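Local atomic coordinates of epimerase domain-containing protein (Bacillus cereus HuA2-4, PDB entry 6ZLK), a protein that interconverts UDP-glucuronic acid and UDP-galacturonic acid as an NAD-dependent 4-epimerase. Residues D62-L72 / N101-A112. Residues are numbered along the deposited sequence; the frame is centred on the assembly and turned at random.
Sequences DILNTDLSKLL and NNIMVTQQLLEA. With NAD (nicotinamide-adenine-dinucleotide), chain E.
Val105 holds CG1 anti to the backbone N (chi1 159°) and CG2 anti to the carbonyl carbon. This points CG1 at Ile63 CD1 (3.8 Å) and CG2 at Leu64 CG (3.6 Å). Both partners cross the valine near a right angle. Asp62 has CG anti to its N (chi1 -172°). OD1 accepts from Leu64 N, which makes an Asx turn; the N-H comes from above the carboxylate plane. The same OD1 accepts from N6A of the NAD adenine at 2.8 Å. Asn101 OD1 accepts from N6A too, at 3.0 Å, and its ND2 bonds to Pro97 O. Water 1 joins Asp62 OD2 to Asn101 OD1. Ile63 N donates almost straight to adenine N1A (3.0 Å, 170°). This adenine site belongs to the Rossmann fold of the NAD-dependent epimerase/dehydratase family. The loop after strand 56-59 and helix 96-113 help build it, beside the parallel strands 2-6 and 77-80. Ile63 and Leu109 rest on Thr6 of strand 2-6. Gln108 crosses Leu64 at about a right angle, with OE1 3.4 Å from Leu64 CD2. Water 2 accepts from Gln108 NE2 and lies 2.7 Å from Leu64 O. Ala112 CB sits between Leu68 CB and Leu72 CD1, the latter tight at 3.4 Å.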
loop_
_atom_site.group_PDB
_atom_site.type_symbol
_atom_site.label_atom_id
_atom_site.label_comp_id
_atom_site.label_asym_id
_atom_site.label_seq_id
_atom_site.Cartn_x
_atom_site.Cartn_y
_atom_site.Cartn_z
ATOM N N ASP A 62 -21.784 1.312 -6.767
ATOM C CA ASP A 62 -20.415 1.363 -6.186
ATOM C C ASP A 62 -20.355 0.370 -5.049
ATOM O O ASP A 62 -21.241 0.381 -4.241
ATOM C CB ASP A 62 -20.159 2.767 -5.644
ATOM C CG ASP A 62 -18.762 3.084 -5.184
ATOM O OD1 ASP A 62 -18.005 2.151 -4.866
ATOM O OD2 ASP A 62 -18.447 4.315 -5.167
ATOM N N ILE A 63 -19.327 -0.469 -4.975
ATOM C CA ILE A 63 -19.199 -1.341 -3.799
ATOM C C ILE A 63 -19.243 -0.529 -2.499
ATOM O O ILE A 63 -19.722 -1.049 -1.500
ATOM C CB ILE A 63 -17.894 -2.120 -3.962
ATOM C CG1 ILE A 63 -18.057 -3.098 -5.128
ATOM C CG2 ILE A 63 -17.545 -2.806 -2.643
ATOM C CD1 ILE A 63 -16.772 -3.502 -5.777
ATOM N N LEU A 64 -18.714 0.674 -2.467
ATOM C CA LEU A 64 -18.662 1.442 -1.201
ATOM C C LEU A 64 -20.068 1.929 -0.806
ATOM O O LEU A 64 -20.284 2.181 0.410
ATOM C CB LEU A 64 -17.741 2.637 -1.448
ATOM C CG LEU A 64 -16.280 2.299 -1.712
ATOM C CD1 LEU A 64 -15.492 3.580 -1.904
ATOM C CD2 LEU A 64 -15.686 1.447 -0.593
ATOM N N ASN A 65 -20.983 2.030 -1.753
ATOM C CA ASN A 65 -22.394 2.443 -1.516
ATOM C C ASN A 65 -23.300 1.237 -1.293
ATOM O O ASN A 65 -24.491 1.434 -1.090
ATOM C CB ASN A 65 -22.953 3.259 -2.663
ATOM C CG ASN A 65 -22.274 4.599 -2.861
ATOM O OD1 ASN A 65 -21.516 5.096 -2.002
ATOM N ND2 ASN A 65 -22.522 5.210 -4.015
ATOM N N THR A 66 -22.794 0.021 -1.383
ATOM C CA THR A 66 -23.619 -1.208 -1.377
ATOM C C THR A 66 -23.657 -1.760 0.043
ATOM O O THR A 66 -22.626 -1.748 0.691
ATOM C CB THR A 66 -23.046 -2.269 -2.333
ATOM O OG1 THR A 66 -23.210 -1.645 -3.601
ATOM C CG2 THR A 66 -23.748 -3.602 -2.290
ATOM N N ASP A 67 -24.788 -2.358 0.404
ATOM C CA ASP A 67 -24.938 -3.189 1.621
ATOM C C ASP A 67 -24.230 -4.524 1.396
ATOM O O ASP A 67 -24.837 -5.429 0.824
ATOM C CB ASP A 67 -26.403 -3.483 1.923
ATOM C CG ASP A 67 -26.578 -4.208 3.246
ATOM O OD1 ASP A 67 -25.550 -4.697 3.840
ATOM O OD2 ASP A 67 -27.739 -4.244 3.696
ATOM N N LEU A 68 -22.989 -4.637 1.830
ATOM C CA LEU A 68 -22.171 -5.816 1.483
ATOM C C LEU A 68 -22.639 -7.033 2.274
ATOM O O LEU A 68 -22.461 -8.139 1.768
ATOM C CB LEU A 68 -20.696 -5.506 1.710
ATOM C CG LEU A 68 -20.128 -4.427 0.777
ATOM C CD1 LEU A 68 -18.648 -4.207 1.052
ATOM C CD2 LEU A 68 -20.328 -4.808 -0.670
ATOM N N SER A 69 -23.251 -6.835 3.439
ATOM C CA SER A 69 -23.860 -7.953 4.204
ATOM C C SER A 69 -24.932 -8.626 3.344
ATOM O O SER A 69 -24.870 -9.861 3.176
ATOM C CB SER A 69 -24.416 -7.491 5.529
ATOM O OG SER A 69 -25.223 -8.528 6.072
ATOM N N LYS A 70 -25.875 -7.865 2.807
ATOM C CA LYS A 70 -26.905 -8.360 1.856
ATOM C C LYS A 70 -26.248 -9.006 0.633
ATOM O O LYS A 70 -26.696 -10.095 0.221
ATOM N N LEU A 71 -25.259 -8.354 0.025
ATOM C CA LEU A 71 -24.659 -8.828 -1.241
ATOM C C LEU A 71 -24.021 -10.199 -1.011
ATOM O O LEU A 71 -24.116 -11.054 -1.920
ATOM C CB LEU A 71 -23.617 -7.816 -1.702
ATOM C CG LEU A 71 -23.004 -8.085 -3.068
ATOM C CD1 LEU A 71 -24.088 -8.076 -4.132
ATOM C CD2 LEU A 71 -21.936 -7.065 -3.365
ATOM N N LEU A 72 -23.363 -10.399 0.122
ATOM C CA LEU A 72 -22.460 -11.564 0.258
ATOM C C LEU A 72 -23.155 -12.748 0.944
ATOM O O LEU A 72 -22.528 -13.794 1.063
ATOM C CB LEU A 72 -21.225 -11.112 1.046
ATOM C CG LEU A 72 -20.190 -10.316 0.247
ATOM C CD1 LEU A 72 -19.219 -9.632 1.183
ATOM C CD2 LEU A 72 -19.450 -11.249 -0.709
ATOM N N ASN A 101 -10.770 3.263 -4.742
ATOM C CA ASN A 101 -11.336 2.062 -5.406
ATOM C C ASN A 101 -10.403 0.864 -5.330
ATOM O O ASN A 101 -10.909 -0.258 -5.504
ATOM C CB ASN A 101 -11.714 2.391 -6.839
ATOM C CG ASN A 101 -12.815 3.416 -6.835
ATOM O OD1 ASN A 101 -13.885 3.109 -6.308
ATOM N ND2 ASN A 101 -12.531 4.624 -7.302
ATOM N N ASN A 102 -9.098 1.022 -5.109
ATOM C CA ASN A 102 -8.179 -0.123 -5.103
ATOM C C ASN A 102 -7.870 -0.531 -3.657
ATOM O O ASN A 102 -7.525 -1.731 -3.468
ATOM C CB ASN A 102 -6.888 0.119 -5.875
ATOM C CG ASN A 102 -7.129 0.372 -7.356
ATOM O OD1 ASN A 102 -8.284 0.263 -7.808
ATOM N ND2 ASN A 102 -6.112 0.796 -8.075
ATOM N N ILE A 103 -7.938 0.397 -2.688
ATOM C CA ILE A 103 -7.603 0.076 -1.276
ATOM C C ILE A 103 -8.874 0.025 -0.426
ATOM O O ILE A 103 -9.153 -1.027 0.163
ATOM C CB ILE A 103 -6.565 1.053 -0.714
ATOM C CG1 ILE A 103 -5.344 1.158 -1.618
ATOM C CG2 ILE A 103 -6.161 0.626 0.689
ATOM C CD1 ILE A 103 -4.247 2.049 -1.129
ATOM N N MET A 104 -9.650 1.105 -0.401
ATOM C CA MET A 104 -10.836 1.150 0.487
ATOM C C MET A 104 -11.851 0.083 0.054
ATOM O O MET A 104 -12.409 -0.617 0.910
ATOM C CB MET A 104 -11.523 2.521 0.515
ATOM C CG MET A 104 -10.777 3.559 1.268
ATOM S SD MET A 104 -10.661 3.157 3.020
ATOM C CE MET A 104 -12.258 2.540 3.500
ATOM N N VAL A 105 -12.076 -0.116 -1.235
ATOM C CA VAL A 105 -13.025 -1.148 -1.711
ATOM C C VAL A 105 -12.569 -2.535 -1.244
ATOM O O VAL A 105 -13.376 -3.341 -0.812
ATOM C CB VAL A 105 -13.151 -1.055 -3.245
ATOM C CG1 VAL A 105 -13.678 -2.328 -3.854
ATOM C CG2 VAL A 105 -14.083 0.087 -3.592
ATOM N N THR A 106 -11.292 -2.812 -1.355
ATOM C CA THR A 106 -10.771 -4.136 -0.994
ATOM C C THR A 106 -10.955 -4.340 0.514
ATOM O O THR A 106 -11.424 -5.416 0.924
ATOM C CB THR A 106 -9.311 -4.290 -1.418
ATOM O OG1 THR A 106 -9.208 -4.187 -2.847
ATOM C CG2 THR A 106 -8.726 -5.619 -1.020
ATOM N N GLN A 107 -10.643 -3.327 1.290
ATOM C CA GLN A 107 -10.828 -3.447 2.756
ATOM C C GLN A 107 -12.307 -3.713 3.056
ATOM O O GLN A 107 -12.601 -4.557 3.928
ATOM C CB GLN A 107 -10.310 -2.224 3.493
ATOM C CG GLN A 107 -10.343 -2.407 5.004
ATOM C CD GLN A 107 -11.443 -1.637 5.672
ATOM O OE1 GLN A 107 -12.305 -1.070 5.019
ATOM N NE2 GLN A 107 -11.426 -1.667 7.001
ATOM N N GLN A 108 -13.218 -2.971 2.458
ATOM C CA GLN A 108 -14.646 -3.154 2.787
ATOM C C GLN A 108 -15.116 -4.572 2.412
ATOM O O GLN A 108 -15.912 -5.178 3.166
ATOM C CB GLN A 108 -15.499 -2.108 2.074
ATOM C CG GLN A 108 -15.306 -0.698 2.618
ATOM C CD GLN A 108 -16.587 0.113 2.481
ATOM O OE1 GLN A 108 -17.527 -0.248 1.779
ATOM N NE2 GLN A 108 -16.619 1.264 3.124
ATOM N N LEU A 109 -14.723 -5.064 1.256
ATOM C CA LEU A 109 -15.071 -6.449 0.854
ATOM C C LEU A 109 -14.519 -7.438 1.873
ATOM O O LEU A 109 -15.270 -8.303 2.304
ATOM C CB LEU A 109 -14.551 -6.763 -0.533
ATOM C CG LEU A 109 -15.302 -6.087 -1.660
ATOM C CD1 LEU A 109 -14.534 -6.300 -2.922
ATOM C CD2 LEU A 109 -16.720 -6.660 -1.816
ATOM N N LEU A 110 -13.254 -7.306 2.257
ATOM C CA LEU A 110 -12.674 -8.280 3.189
ATOM C C LEU A 110 -13.358 -8.201 4.540
ATOM O O LEU A 110 -13.571 -9.268 5.132
ATOM C CB LEU A 110 -11.191 -8.045 3.343
ATOM C CG LEU A 110 -10.407 -8.352 2.079
ATOM C CD1 LEU A 110 -9.053 -7.704 2.165
ATOM C CD2 LEU A 110 -10.358 -9.843 1.861
ATOM N N GLU A 111 -13.655 -6.996 5.036
ATOM C CA GLU A 111 -14.384 -6.857 6.332
ATOM C C GLU A 111 -15.712 -7.612 6.226
ATOM O O GLU A 111 -16.115 -8.290 7.177
ATOM C CB GLU A 111 -14.619 -5.383 6.645
ATOM C CG GLU A 111 -13.417 -4.655 7.227
ATOM C CD GLU A 111 -13.197 -4.887 8.717
ATOM O OE1 GLU A 111 -14.179 -5.185 9.401
ATOM O OE2 GLU A 111 -12.051 -4.746 9.168
ATOM N N ALA A 112 -16.415 -7.476 5.110
ATOM C CA ALA A 112 -17.756 -8.070 4.953
ATOM C C ALA A 112 -17.615 -9.585 4.913
ATOM O O ALA A 112 -18.509 -10.305 5.358
ATOM C CB ALA A 112 -18.414 -7.516 3.717
HETATM P PA NAD E . -11.738 -2.328 -16.280
HETATM O O1A NAD E . -11.554 -0.901 -15.937
HETATM O O2A NAD E . -12.178 -2.712 -17.662
HETATM O O5B NAD E . -12.633 -3.107 -15.247
HETATM C C5B NAD E . -12.716 -2.784 -13.843
HETATM C C4B NAD E . -14.149 -2.472 -13.487
HETATM O O4B NAD E . -14.200 -2.155 -12.078
HETATM C C3B NAD E . -14.750 -1.290 -14.228
HETATM O O3B NAD E . -15.753 -1.661 -15.165
HETATM C C2B NAD E . -15.195 -0.351 -13.101
HETATM O O2B NAD E . -16.417 0.330 -13.323
HETATM C C1B NAD E . -15.318 -1.307 -11.910
HETATM N N9A NAD E . -15.156 -0.674 -10.613
HETATM C C8A NAD E . -14.108 0.095 -10.179
HETATM N N7A NAD E . -14.251 0.530 -8.956
HETATM C C5A NAD E . -15.519 0.079 -8.597
HETATM C C6A NAD E . -16.299 0.234 -7.442
HETATM N N6A NAD E . -15.946 0.995 -6.382
HETATM N N1A NAD E . -17.495 -0.400 -7.395
HETATM C C2A NAD E . -17.884 -1.135 -8.461
HETATM N N3A NAD E . -17.258 -1.308 -9.634
HETATM C C4A NAD E . -16.076 -0.697 -9.623
HETATM O O3 NAD E . -10.287 -2.963 -16.019
HETATM P PN NAD E . -9.707 -4.430 -16.453
HETATM O O1N NAD E . -8.691 -4.193 -17.470
HETATM O O2N NAD E . -10.834 -5.314 -16.672
HETATM O O5D NAD E . -9.005 -4.852 -15.104
HETATM C C5D NAD E . -9.673 -5.710 -14.256
HETATM C C4D NAD E . -8.750 -6.025 -13.114
HETATM O O4D NAD E . -7.568 -6.684 -13.601
HETATM C C3D NAD E . -8.275 -4.806 -12.308
HETATM O O3D NAD E . -8.231 -5.141 -10.910
HETATM C C2D NAD E . -6.841 -4.587 -12.786
HETATM O O2D NAD E . -6.066 -3.863 -11.825
HETATM C C1D NAD E . -6.458 -6.035 -13.074
HETATM N N1N NAD E . -5.440 -6.183 -14.101
HETATM C C2N NAD E . -5.715 -5.902 -15.407
HETATM C C3N NAD E . -4.748 -6.045 -16.338
HETATM C C7N NAD E . -4.980 -5.677 -17.762
HETATM O O7N NAD E . -4.044 -5.865 -18.520
HETATM N N7N NAD E . -6.189 -5.236 -18.139
HETATM C C4N NAD E . -3.504 -6.591 -15.972
HETATM C C5N NAD E . -3.195 -6.730 -14.622
HETATM C C6N NAD E . -4.192 -6.573 -13.711
HETATM O O HOH W 1 -15.874 4.854 -5.513
HETATM O O HOH W 2 -19.525 2.061 2.967
HETATM O O HOH W 3 -20.298 -0.535 1.432
#